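Local coordinates for putative uncharacterized protein (Chaetomium thermophilum, PDB 4XRI), which probably acts as the nuclear import receptor importin beta (karyopherin-95), a flexible HEAT-repeat transport protein expected to bind a small GTPase, at residues A[418-423]-A[440-445]; A[814-819]-A[859-864]; A[559-564]-A[609-614]; A[210-215]-A[253-258]. The protein carries 2 engineered substitutions. All coordinates share one frame; numbering follows the deposited sequence.

In the fold
The chain is built of helices and loops, without a single strand, and the four contacts sample its superhelical array of HEAT-type helices one after another. In chain order they run interaction 4, interaction 1, interaction 3, interaction 2, with successive centres about 40, 41 and 44 Å apart. None touches another: even the nearest pair, interactions 1 and 4, keeps about 21 Å between nearest atoms. Interactions 3 and 4 lie on opposite sides of the chain's centre, their centres about 57 Å apart. Interaction 1 joins consecutive antiparallel helices, whereas interactions 2 and 3 join segments running roughly parallel, and interaction 4 spans a helix break.

Interaction 1 of 4, residues A[418-423]-A[440-445]; sequences TGMQPL and YALGRI
Ala441 O accepts the backbone N of Ile445 at 2.9 Å, and this helical bond, one turn long, holds together two residues whose side chains meet the same methyl group, CD2 of Leu423. Between the two segments themselves the contact is wholly apolar. Leu423 supplies its centre: CD2 lies 3.5 Å from Ile445 CD1, the two side chains reaching toward each other tip to tip, and 3.6 Å from Leu442 CD2, which it passes in the opposite sense. The Ala441 methyl adds a looser touch, its CB 4.2 Å from Leu423 CD2. The geometry is that of an antiparallel helical hairpin, made by the consecutive helices 409-425 and 432-449, and both segments fall in the region assigned to a HEAT-like repeat: the segment axes run at 154° and come no closer than 11.3 Å. At that spacing long side chains have to bridge the gap, and the backbones stay well apart; the nearest CA pair is Leu423 and Leu442, 7.6 Å from each other. Met420 does part of the bridging. Its CG stands opposite the backbone N (chi1 -155°) and the chain then bends at chi2, which carries CE to 3.8 Å from Leu442 CD2 at a slant, while SD slides past Ile445 CG2 at 4.2 Å. Pro422, whose N cannot donate to the preceding turn, puts a kink in this first helix. Phe400 of helix 390-402 covers Leu423 and Ile445, and Leu462 of helix 455-472 packs on Met420 and Leu442.

Interaction 2 of 4, residues A[814-819]-A[859-864]; sequences ASMGVI and ETARWA
Thr860 meets the first helix with its methyl: CG2 lies 3.6 Å from Gly817 N and 3.7 Å from Met816 CB. Its torsion (chi1 -52°) places CG2 opposite the backbone N and OG1 opposite the carbonyl carbon, and that hydroxyl is hydrogen-bonded to Arg856 O in its own helix. Ala861 comes next and lies against the bent Met816 chain, with SD of Met816 3.9 Å from its CB. Here the backbones are close, the CA atoms of Met816 and Ala861 being 5.4 Å apart, as the small residues Gly817 and Ala861 allow. Trp863 then brings indole CZ3 to 3.4 Å from Gly817 O, an oblique approach to the ring. Ala864 completes the contact, its CB 3.6 Å from Met816 O and also against SD of Met816 and CG2 of Ile819. The segment axes approach to 8.3 Å at only 27°, so the two segments, on helices 809-825 and 855-872, run side by side in nearly the same direction here. Helix 838-849 flanks both, through Ile844 and Thr847 on Met816 and Arg848 on Ala861; helix 754-780 packs on Ala814 and Val818, while helix 791-802 reaches Ser815, Val818 and Ile819.

Interaction 3 of 4, residues A[559-564]-A[609-614]; sequences RLEETL and MQVLLQ
Val611 CG2 wedges against the backbone of the first helix, 3.8 Å from Glu561 N and, at the side chain, 3.8 Å from Glu561 CG, with Leu560 CB also near, 4.1 Å from Val611 CG2. Val611 and Leu560 form the buried, close-packed part of the contact. The valine chi1 of 64° sends CG2 opposite the backbone N and into the first helix, leaving CG1 between N and the carbonyl carbon. The Glu561 chain crosses Val611 at about a right angle and touches it with aliphatic CG; beyond CG the extended chain takes the carboxylate to a salt bridge with Arg607. Such side-by-side packing belongs to the helical-repeat architecture of importin beta: the segments, on helices 546-567 and 605-616, run in similar directions, their axes 35° apart and 9.8 Å at closest approach, and helix 573-597, between them in sequence, covers Leu560 through Leu586 and Leu590. The other end has fewer and less apolar contacts, and Leu564 and Gln614 there are partly exposed, as is Glu561. A single methyl, Leu564 CD1, meets the amide oxygen Gln614 OE1 at 3.3 Å, the side chains crossing almost perpendicularly, and only grazes Val611 CG2 at 4.5 Å. Within the first segment Leu560 O takes both Thr563 N and Thr563 OG1, the latter at 2.6 Å, and OG1 is also bonded to Gln583 NE2.

Interaction 4 of 4, residues A[210-215]-A[253-258]; sequences LGDSLE and LNRIMA
Arg255 leaves its helix with CG opposite the carbonyl carbon (chi1 -77°) and then stays extended from CG to NE, which carries the guanidinium across to the carboxylate of Asp212. Asp212 is turned the same way at its first torsion; its CB leaves the backbone heading away from the second segment, yet the carboxylate turns back so that OD1 meets NH1. NH1 of Arg255 donates to OD1 of Asp212 at 2.9 Å, with an N-H...O angle of 141°; the donor arrives nearly along the C-O bond direction, and OD1 lies close to the guanidinium plane. The two flat groups are tilted 30° to each other. Gly211 O stands at the same guanidinium's edge but 3.8 Å from NH1. Beside the charged pair, Leu214 CD1 touches Arg255 CB and Ile256 CG1, each at 3.6 Å, so the arginine's aliphatic root belongs to the apolar layer. Helix 200-212 stops here: Ser213 leaves helical geometry before helix 214-217 begins. A positive guanidinium beside the C-terminal end of helix 200-212 probably gains from the helix dipole as well as from Asp212, while solvent probably screens part of the attraction at this exposed arginine, next to an apolar patch.

Interaction 1 of 4, residues A[418-423]-A[440-445]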
loop_
_atom_site.group_PDB
_atom_site.type_symbol
_atom_site.label_atom_id
_atom_site.label_comp_id
_atom_site.label_asym_id
_atom_site.label_seq_id
_atom_site.Cartn_x
_atom_site.Cartn_y
_atom_site.Cartn_z
ATOM N N THR A 418 26.040 -22.623 10.198
ATOM C CA THR A 418 26.382 -22.933 11.579
ATOM C C THR A 418 25.137 -22.986 12.461
ATOM O O THR A 418 25.025 -23.832 13.349
ATOM C CB THR A 418 27.377 -21.896 12.152
ATOM O OG1 THR A 418 28.641 -22.028 11.490
ATOM C CG2 THR A 418 27.576 -22.097 13.647
ATOM N N GLY A 419 24.193 -22.089 12.197
ATOM C CA GLY A 419 23.028 -21.948 13.050
ATOM C C GLY A 419 21.790 -22.708 12.615
ATOM O O GLY A 419 20.773 -22.674 13.308
ATOM N N MET A 420 21.868 -23.402 11.484
ATOM C CA MET A 420 20.696 -24.068 10.922
ATOM C C MET A 420 20.170 -25.178 11.831
ATOM O O MET A 420 18.992 -25.186 12.188
ATOM C CB MET A 420 21.014 -24.641 9.542
ATOM C CG MET A 420 19.786 -24.796 8.662
ATOM S SD MET A 420 18.934 -23.222 8.452
ATOM C CE MET A 420 17.369 -23.761 7.774
ATOM N N GLN A 421 21.043 -26.108 12.206
ATOM C CA GLN A 421 20.652 -27.217 13.073
ATOM C C GLN A 421 20.193 -26.780 14.475
ATOM O O GLN A 421 19.185 -27.286 14.970
ATOM C CB GLN A 421 21.801 -28.223 13.191
ATOM C CG GLN A 421 21.737 -29.117 14.418
ATOM C CD GLN A 421 22.697 -28.673 15.505
ATOM O OE1 GLN A 421 23.836 -28.297 15.227
ATOM N NE2 GLN A 421 22.239 -28.707 16.752
ATOM N N PRO A 422 20.922 -25.847 15.126
ATOM C CA PRO A 422 20.406 -25.410 16.431
ATOM C C PRO A 422 19.042 -24.734 16.336
ATOM O O PRO A 422 18.200 -24.937 17.210
ATOM C CB PRO A 422 21.470 -24.415 16.912
ATOM C CG PRO A 422 22.710 -24.827 16.216
ATOM C CD PRO A 422 22.261 -25.286 14.867
ATOM N N LEU A 423 18.826 -23.950 15.285
ATOM C CA LEU A 423 17.557 -23.252 15.116
ATOM C C LEU A 423 16.427 -24.237 14.842
ATOM O O LEU A 423 15.309 -24.052 15.314
ATOM C CB LEU A 423 17.645 -22.228 13.986
ATOM C CG LEU A 423 16.531 -21.179 14.005
ATOM C CD1 LEU A 423 16.611 -20.358 15.276
ATOM C CD2 LEU A 423 16.602 -20.279 12.790
ATOM N N TYR A 440 9.192 -18.574 12.101
ATOM C CA TYR A 440 9.272 -17.336 11.332
ATOM C C TYR A 440 10.713 -17.004 10.961
ATOM O O TYR A 440 10.989 -16.549 9.851
ATOM C CB TYR A 440 8.658 -16.179 12.122
ATOM C CG TYR A 440 8.507 -14.904 11.324
ATOM C CD1 TYR A 440 7.399 -14.701 10.513
ATOM C CD2 TYR A 440 9.465 -13.900 11.391
ATOM C CE1 TYR A 440 7.251 -13.537 9.784
ATOM C CE2 TYR A 440 9.327 -12.731 10.665
ATOM C CZ TYR A 440 8.217 -12.554 9.864
ATOM O OH TYR A 440 8.072 -11.393 9.139
ATOM N N ALA A 441 11.624 -17.234 11.900
ATOM C CA ALA A 441 13.042 -16.988 11.679
ATOM C C ALA A 441 13.577 -17.907 10.588
ATOM O O ALA A 441 14.419 -17.506 9.787
ATOM C CB ALA A 441 13.826 -17.181 12.972
ATOM N N LEU A 442 13.085 -19.142 10.569
ATOM C CA LEU A 442 13.461 -20.102 9.541
ATOM C C LEU A 442 12.947 -19.662 8.175
ATOM O O LEU A 442 13.579 -19.919 7.153
ATOM C CB LEU A 442 12.932 -21.496 9.890
ATOM C CG LEU A 442 13.673 -22.220 11.018
ATOM C CD1 LEU A 442 12.868 -23.402 11.530
ATOM C CD2 LEU A 442 15.043 -22.672 10.535
ATOM N N GLY A 443 11.799 -18.994 8.168
ATOM C CA GLY A 443 11.245 -18.447 6.944
ATOM C C GLY A 443 12.077 -17.282 6.452
ATOM O O GLY A 443 12.370 -17.177 5.263
ATOM N N ARG A 444 12.455 -16.406 7.378
ATOM C CA ARG A 444 13.354 -15.297 7.077
ATOM C C ARG A 444 14.665 -15.809 6.493
ATOM O O ARG A 444 15.191 -15.248 5.531
ATOM C CB ARG A 444 13.627 -14.464 8.337
ATOM C CG ARG A 444 12.443 -13.639 8.815
ATOM C CD ARG A 444 12.334 -12.328 8.052
ATOM N NE ARG A 444 13.429 -11.415 8.366
ATOM C CZ ARG A 444 13.533 -10.177 7.893
ATOM N NH1 ARG A 444 12.603 -9.697 7.079
ATOM N NH2 ARG A 444 14.565 -9.418 8.236
ATOM N N ILE A 445 15.180 -16.886 7.079
ATOM C CA ILE A 445 16.439 -17.478 6.643
ATOM C C ILE A 445 16.344 -18.042 5.229
ATOM O O ILE A 445 17.180 -17.740 4.375
ATOM C CB ILE A 445 16.892 -18.592 7.604
ATOM C CG1 ILE A 445 17.461 -17.980 8.881
ATOM C CG2 ILE A 445 17.932 -19.488 6.943
ATOM C CD1 ILE A 445 18.034 -18.995 9.827
#

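Interaction 2 of 4, residues A[814-819]-A[859-864]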
loop_
_atom_site.group_PDB
_atom_site.type_symbol
_atom_site.label_atom_id
_atom_site.label_comp_id
_atom_site.label_asym_id
_atom_site.label_seq_id
_atom_site.Cartn_x
_atom_site.Cartn_y
_atom_site.Cartn_z
ATOM N N ALA A 814 6.093 -1.548 -25.871
ATOM C CA ALA A 814 4.920 -1.479 -26.738
ATOM C C ALA A 814 5.098 -0.446 -27.845
ATOM O O ALA A 814 4.647 -0.644 -28.975
ATOM C CB ALA A 814 3.679 -1.160 -25.921
ATOM N N SER A 815 5.761 0.657 -27.509
ATOM C CA SER A 815 6.027 1.724 -28.469
ATOM C C SER A 815 6.970 1.248 -29.566
ATOM O O SER A 815 6.726 1.482 -30.751
ATOM C CB SER A 815 6.616 2.946 -27.765
ATOM O OG SER A 815 5.717 3.454 -26.796
ATOM N N MET A 816 8.049 0.583 -29.159
ATOM C CA MET A 816 8.984 -0.024 -30.099
ATOM C C MET A 816 8.249 -0.994 -31.013
ATOM O O MET A 816 8.477 -1.016 -32.223
ATOM C CB MET A 816 10.115 -0.752 -29.359
ATOM C CG MET A 816 11.006 0.129 -28.492
ATOM S SD MET A 816 12.011 1.312 -29.411
ATOM C CE MET A 816 11.014 2.794 -29.289
ATOM N N GLY A 817 7.364 -1.788 -30.419
ATOM C CA GLY A 817 6.575 -2.751 -31.162
ATOM C C GLY A 817 5.739 -2.106 -32.247
ATOM O O GLY A 817 5.692 -2.593 -33.373
ATOM N N VAL A 818 5.090 -0.996 -31.909
ATOM C CA VAL A 818 4.231 -0.293 -32.856
ATOM C C VAL A 818 5.039 0.324 -33.995
ATOM O O VAL A 818 4.617 0.287 -35.154
ATOM C CB VAL A 818 3.400 0.799 -32.143
ATOM C CG1 VAL A 818 2.874 1.830 -33.133
ATOM C CG2 VAL A 818 2.250 0.153 -31.385
ATOM N N ILE A 819 6.199 0.881 -33.663
ATOM C CA ILE A 819 7.100 1.430 -34.670
ATOM C C ILE A 819 7.473 0.363 -35.696
ATOM O O ILE A 819 7.402 0.591 -36.903
ATOM C CB ILE A 819 8.377 2.004 -34.029
ATOM C CG1 ILE A 819 8.054 3.287 -33.261
ATOM C CG2 ILE A 819 9.434 2.271 -35.093
ATOM C CD1 ILE A 819 9.206 3.784 -32.412
ATOM N N GLU A 859 15.285 -6.377 -27.201
ATOM C CA GLU A 859 15.149 -7.078 -28.473
ATOM C C GLU A 859 14.114 -6.397 -29.361
ATOM O O GLU A 859 14.303 -6.274 -30.573
ATOM C CB GLU A 859 14.763 -8.539 -28.248
ATOM C CG GLU A 859 15.899 -9.405 -27.745
ATOM C CD GLU A 859 15.432 -10.783 -27.324
ATOM O OE1 GLU A 859 14.203 -10.999 -27.263
ATOM O OE2 GLU A 859 16.290 -11.648 -27.053
ATOM N N THR A 860 13.017 -5.959 -28.752
ATOM C CA THR A 860 11.969 -5.250 -29.476
ATOM C C THR A 860 12.501 -3.925 -30.007
ATOM O O THR A 860 12.150 -3.492 -31.105
ATOM C CB THR A 860 10.741 -4.987 -28.583
ATOM O OG1 THR A 860 10.322 -6.210 -27.966
ATOM C CG2 THR A 860 9.592 -4.417 -29.402
ATOM N N ALA A 861 13.358 -3.287 -29.216
ATOM C CA ALA A 861 13.979 -2.029 -29.608
ATOM C C ALA A 861 14.950 -2.245 -30.762
ATOM O O ALA A 861 15.063 -1.406 -31.657
ATOM C CB ALA A 861 14.691 -1.396 -28.424
ATOM N N ARG A 862 15.651 -3.374 -30.735
ATOM C CA ARG A 862 16.567 -3.721 -31.815
ATOM C C ARG A 862 15.799 -3.998 -33.099
ATOM O O ARG A 862 16.207 -3.568 -34.180
ATOM C CB ARG A 862 17.422 -4.929 -31.433
ATOM C CG ARG A 862 18.507 -4.593 -30.431
ATOM C CD ARG A 862 19.387 -5.789 -30.121
ATOM N NE ARG A 862 20.470 -5.418 -29.217
ATOM C CZ ARG A 862 21.008 -6.232 -28.316
ATOM N NH1 ARG A 862 21.986 -5.800 -27.535
ATOM N NH2 ARG A 862 20.564 -7.475 -28.192
ATOM N N TRP A 863 14.685 -4.712 -32.976
ATOM C CA TRP A 863 13.819 -4.968 -34.120
ATOM C C TRP A 863 13.302 -3.658 -34.693
ATOM O O TRP A 863 13.253 -3.481 -35.909
ATOM C CB TRP A 863 12.648 -5.870 -33.728
ATOM C CG TRP A 863 11.644 -6.047 -34.828
ATOM C CD1 TRP A 863 11.874 -6.564 -36.070
ATOM C CD2 TRP A 863 10.252 -5.715 -34.785
ATOM N NE1 TRP A 863 10.714 -6.570 -36.805
ATOM C CE2 TRP A 863 9.699 -6.054 -36.036
ATOM C CE3 TRP A 863 9.413 -5.163 -33.809
ATOM C CZ2 TRP A 863 8.356 -5.860 -36.342
ATOM C CZ3 TRP A 863 8.077 -4.971 -34.112
ATOM C CH2 TRP A 863 7.562 -5.321 -35.366
ATOM N N ALA A 864 12.925 -2.742 -33.805
ATOM C CA ALA A 864 12.443 -1.429 -34.212
ATOM C C ALA A 864 13.511 -0.686 -35.004
ATOM O O ALA A 864 13.228 -0.131 -36.061
ATOM C CB ALA A 864 12.016 -0.617 -32.999
#

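Interaction 3 of 4, residues A[559-564]-A[609-614]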
loop_
_atom_site.group_PDB
_atom_site.type_symbol
_atom_site.label_atom_id
_atom_site.label_comp_id
_atom_site.label_asym_id
_atom_site.label_seq_id
_atom_site.Cartn_x
_atom_site.Cartn_y
_atom_site.Cartn_z
ATOM N N ARG A 559 -13.620 -31.658 -3.624
ATOM C CA ARG A 559 -13.881 -30.750 -2.508
ATOM C C ARG A 559 -14.670 -29.521 -2.948
ATOM O O ARG A 559 -15.552 -29.051 -2.227
ATOM C CB ARG A 559 -12.568 -30.318 -1.849
ATOM C CG ARG A 559 -11.861 -31.431 -1.088
ATOM C CD ARG A 559 -10.687 -30.896 -0.285
ATOM N NE ARG A 559 -9.988 -31.970 0.415
ATOM C CZ ARG A 559 -8.975 -31.788 1.256
ATOM N NH1 ARG A 559 -8.536 -30.564 1.518
ATOM N NH2 ARG A 559 -8.403 -32.835 1.840
ATOM N N LEU A 560 -14.346 -29.006 -4.131
ATOM C CA LEU A 560 -15.080 -27.887 -4.712
ATOM C C LEU A 560 -16.544 -28.243 -4.939
ATOM O O LEU A 560 -17.443 -27.465 -4.615
ATOM C CB LEU A 560 -14.433 -27.450 -6.030
ATOM C CG LEU A 560 -13.432 -26.295 -5.955
ATOM C CD1 LEU A 560 -12.767 -26.078 -7.308
ATOM C CD2 LEU A 560 -14.145 -25.035 -5.494
ATOM N N GLU A 561 -16.770 -29.423 -5.502
ATOM C CA GLU A 561 -18.120 -29.933 -5.727
ATOM C C GLU A 561 -18.898 -30.068 -4.422
ATOM O O GLU A 561 -20.107 -29.831 -4.380
ATOM C CB GLU A 561 -18.066 -31.284 -6.447
ATOM C CG GLU A 561 -17.594 -31.194 -7.887
ATOM C CD GLU A 561 -17.208 -32.543 -8.466
ATOM O OE1 GLU A 561 -17.138 -33.524 -7.695
ATOM O OE2 GLU A 561 -16.972 -32.622 -9.691
ATOM N N GLU A 562 -18.195 -30.436 -3.356
ATOM C CA GLU A 562 -18.828 -30.652 -2.060
ATOM C C GLU A 562 -19.245 -29.348 -1.371
ATOM O O GLU A 562 -20.045 -29.366 -0.437
ATOM C CB GLU A 562 -17.895 -31.454 -1.149
ATOM C CG GLU A 562 -17.865 -32.939 -1.479
ATOM C CD GLU A 562 -16.732 -33.684 -0.796
ATOM O OE1 GLU A 562 -15.925 -33.035 -0.100
ATOM O OE2 GLU A 562 -16.647 -34.920 -0.960
ATOM N N THR A 563 -18.714 -28.220 -1.838
ATOM C CA THR A 563 -19.084 -26.922 -1.271
ATOM C C THR A 563 -20.448 -26.453 -1.760
ATOM O O THR A 563 -21.047 -25.545 -1.179
ATOM C CB THR A 563 -18.053 -25.823 -1.610
ATOM O OG1 THR A 563 -18.073 -25.553 -3.016
ATOM C CG2 THR A 563 -16.649 -26.239 -1.189
ATOM N N LEU A 564 -20.934 -27.067 -2.834
ATOM C CA LEU A 564 -22.215 -26.675 -3.412
ATOM C C LEU A 564 -23.394 -27.010 -2.488
ATOM O O LEU A 564 -24.238 -26.147 -2.237
ATOM C CB LEU A 564 -22.414 -27.321 -4.790
ATOM C CG LEU A 564 -21.571 -26.753 -5.932
ATOM C CD1 LEU A 564 -21.937 -27.425 -7.248
ATOM C CD2 LEU A 564 -21.758 -25.248 -6.032
ATOM N N MET A 609 -15.257 -26.894 -15.529
ATOM C CA MET A 609 -16.205 -25.859 -15.929
ATOM C C MET A 609 -17.591 -26.081 -15.331
ATOM O O MET A 609 -18.304 -25.124 -15.034
ATOM C CB MET A 609 -16.302 -25.782 -17.453
ATOM C CG MET A 609 -15.068 -25.178 -18.113
ATOM S SD MET A 609 -14.629 -23.567 -17.422
ATOM C CE MET A 609 -16.015 -22.580 -17.966
ATOM N N GLN A 610 -17.974 -27.341 -15.155
ATOM C CA GLN A 610 -19.283 -27.657 -14.587
ATOM C C GLN A 610 -19.417 -27.128 -13.162
ATOM O O GLN A 610 -20.406 -26.479 -12.828
ATOM C CB GLN A 610 -19.538 -29.168 -14.610
ATOM C CG GLN A 610 -20.866 -29.594 -13.999
ATOM C CD GLN A 610 -22.040 -29.395 -14.937
ATOM O OE1 GLN A 610 -21.871 -28.978 -16.084
ATOM N NE2 GLN A 610 -23.241 -29.698 -14.455
ATOM N N VAL A 611 -18.416 -27.392 -12.328
ATOM C CA VAL A 611 -18.481 -26.976 -10.931
ATOM C C VAL A 611 -18.230 -25.476 -10.792
ATOM O O VAL A 611 -18.835 -24.817 -9.948
ATOM C CB VAL A 611 -17.475 -27.763 -10.045
ATOM C CG1 VAL A 611 -16.036 -27.486 -10.449
ATOM C CG2 VAL A 611 -17.686 -27.437 -8.575
ATOM N N LEU A 612 -17.364 -24.930 -11.642
ATOM C CA LEU A 612 -17.019 -23.515 -11.560
ATOM C C LEU A 612 -18.195 -22.632 -11.956
ATOM O O LEU A 612 -18.425 -21.588 -11.347
ATOM C CB LEU A 612 -15.806 -23.195 -12.438
ATOM C CG LEU A 612 -14.443 -23.646 -11.908
ATOM C CD1 LEU A 612 -13.324 -23.106 -12.787
ATOM C CD2 LEU A 612 -14.253 -23.212 -10.457
ATOM N N LEU A 613 -18.936 -23.049 -12.977
ATOM C CA LEU A 613 -20.102 -22.292 -13.413
ATOM C C LEU A 613 -21.247 -22.430 -12.415
ATOM O O LEU A 613 -22.007 -21.487 -12.194
ATOM C CB LEU A 613 -20.555 -22.741 -14.804
ATOM C CG LEU A 613 -19.630 -22.342 -15.955
ATOM C CD1 LEU A 613 -20.269 -22.659 -17.301
ATOM C CD2 LEU A 613 -19.265 -20.872 -15.865
ATOM N N GLN A 614 -21.365 -23.611 -11.815
ATOM C CA GLN A 614 -22.369 -23.851 -10.784
ATOM C C GLN A 614 -22.116 -22.979 -9.558
ATOM O O GLN A 614 -23.055 -22.522 -8.906
ATOM C CB GLN A 614 -22.389 -25.328 -10.383
ATOM C CG GLN A 614 -23.197 -26.209 -11.319
ATOM C CD GLN A 614 -23.138 -27.675 -10.944
ATOM O OE1 GLN A 614 -22.137 -28.154 -10.415
ATOM N NE2 GLN A 614 -24.220 -28.395 -11.210
#

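Interaction 4 of 4, residues A[210-215]-A[253-258]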
loop_
_atom_site.group_PDB
_atom_site.type_symbol
_atom_site.label_atom_id
_atom_site.label_comp_id
_atom_site.label_asym_id
_atom_site.label_seq_id
_atom_site.Cartn_x
_atom_site.Cartn_y
_atom_site.Cartn_z
ATOM N N LEU A 210 4.656 22.900 18.673
ATOM C CA LEU A 210 5.889 23.027 17.905
ATOM C C LEU A 210 6.014 21.883 16.905
ATOM O O LEU A 210 6.366 22.095 15.746
ATOM C CB LEU A 210 7.107 23.064 18.833
ATOM C CG LEU A 210 8.476 23.053 18.147
ATOM C CD1 LEU A 210 8.596 24.203 17.162
ATOM C CD2 LEU A 210 9.592 23.109 19.185
ATOM N N GLY A 211 5.712 20.673 17.364
ATOM C CA GLY A 211 5.728 19.503 16.509
ATOM C C GLY A 211 4.771 19.658 15.344
ATOM O O GLY A 211 5.116 19.367 14.203
ATOM N N ASP A 212 3.567 20.139 15.637
ATOM C CA ASP A 212 2.548 20.350 14.614
ATOM C C ASP A 212 2.923 21.482 13.659
ATOM O O ASP A 212 2.456 21.523 12.523
ATOM C CB ASP A 212 1.191 20.651 15.263
ATOM C CG ASP A 212 0.593 19.441 15.959
ATOM O OD1 ASP A 212 0.983 18.303 15.622
ATOM O OD2 ASP A 212 -0.275 19.628 16.837
ATOM N N SER A 213 3.769 22.396 14.117
ATOM C CA SER A 213 4.067 23.600 13.348
ATOM C C SER A 213 5.405 23.525 12.620
ATOM O O SER A 213 5.860 24.517 12.054
ATOM C CB SER A 213 4.055 24.826 14.265
ATOM O OG SER A 213 2.848 24.903 15.002
ATOM N N LEU A 214 6.018 22.346 12.625
ATOM C CA LEU A 214 7.383 22.175 12.125
ATOM C C LEU A 214 7.578 22.632 10.685
ATOM O O LEU A 214 8.512 23.377 10.390
ATOM C CB LEU A 214 7.804 20.713 12.256
ATOM C CG LEU A 214 8.368 20.351 13.627
ATOM C CD1 LEU A 214 8.728 18.879 13.694
ATOM C CD2 LEU A 214 9.581 21.218 13.934
ATOM N N GLU A 215 6.699 22.181 9.795
ATOM C CA GLU A 215 6.776 22.559 8.390
ATOM C C GLU A 215 6.717 24.076 8.224
ATOM O O GLU A 215 7.421 24.643 7.389
ATOM C CB GLU A 215 5.654 21.895 7.589
ATOM C CG GLU A 215 5.729 20.377 7.559
ATOM C CD GLU A 215 4.837 19.764 6.495
ATOM O OE1 GLU A 215 4.011 20.497 5.911
ATOM O OE2 GLU A 215 4.969 18.548 6.239
ATOM N N LEU A 253 10.854 15.394 17.820
ATOM C CA LEU A 253 12.175 15.037 17.326
ATOM C C LEU A 253 12.082 14.073 16.142
ATOM O O LEU A 253 12.839 14.185 15.177
ATOM C CB LEU A 253 13.004 14.426 18.457
ATOM C CG LEU A 253 14.522 14.389 18.294
ATOM C CD1 LEU A 253 15.035 15.755 17.865
ATOM C CD2 LEU A 253 15.174 13.957 19.604
ATOM N N ASN A 254 11.146 13.132 16.225
ATOM C CA ASN A 254 10.929 12.156 15.161
ATOM C C ASN A 254 10.473 12.812 13.868
ATOM O O ASN A 254 10.877 12.405 12.778
ATOM C CB ASN A 254 9.902 11.109 15.594
ATOM C CG ASN A 254 10.402 10.242 16.735
ATOM O OD1 ASN A 254 11.587 10.254 17.062
ATOM N ND2 ASN A 254 9.499 9.485 17.346
ATOM N N ARG A 255 9.630 13.830 13.996
ATOM C CA ARG A 255 9.150 14.570 12.838
ATOM C C ARG A 255 10.266 15.424 12.248
ATOM O O ARG A 255 10.363 15.580 11.029
ATOM C CB ARG A 255 7.945 15.437 13.211
ATOM C CG ARG A 255 6.665 14.638 13.349
ATOM C CD ARG A 255 5.505 15.463 13.875
ATOM N NE ARG A 255 4.373 14.596 14.191
ATOM C CZ ARG A 255 3.160 15.021 14.526
ATOM N NH1 ARG A 255 2.901 16.320 14.590
ATOM N NH2 ARG A 255 2.203 14.141 14.793
ATOM N N ILE A 256 11.110 15.967 13.119
ATOM C CA ILE A 256 12.261 16.750 12.683
ATOM C C ILE A 256 13.211 15.894 11.849
ATOM O O ILE A 256 13.651 16.302 10.771
ATOM C CB ILE A 256 13.023 17.348 13.883
ATOM C CG1 ILE A 256 12.234 18.515 14.484
ATOM C CG2 ILE A 256 14.413 17.809 13.464
ATOM C CD1 ILE A 256 12.780 19.009 15.801
ATOM N N MET A 257 13.515 14.700 12.351
ATOM C CA MET A 257 14.383 13.767 11.642
ATOM C C MET A 257 13.792 13.369 10.291
ATOM O O MET A 257 14.503 13.297 9.291
ATOM C CB MET A 257 14.630 12.519 12.490
ATOM C CG MET A 257 15.509 11.465 11.812
ATOM S SD MET A 257 17.166 12.070 11.421
ATOM C CE MET A 257 17.762 12.491 13.054
ATOM N N ALA A 258 12.485 13.123 10.272
ATOM C CA ALA A 258 11.793 12.695 9.057
ATOM C C ALA A 258 11.810 13.789 7.994
ATOM O O ALA A 258 11.901 13.509 6.798
ATOM C CB ALA A 258 10.361 12.295 9.376
#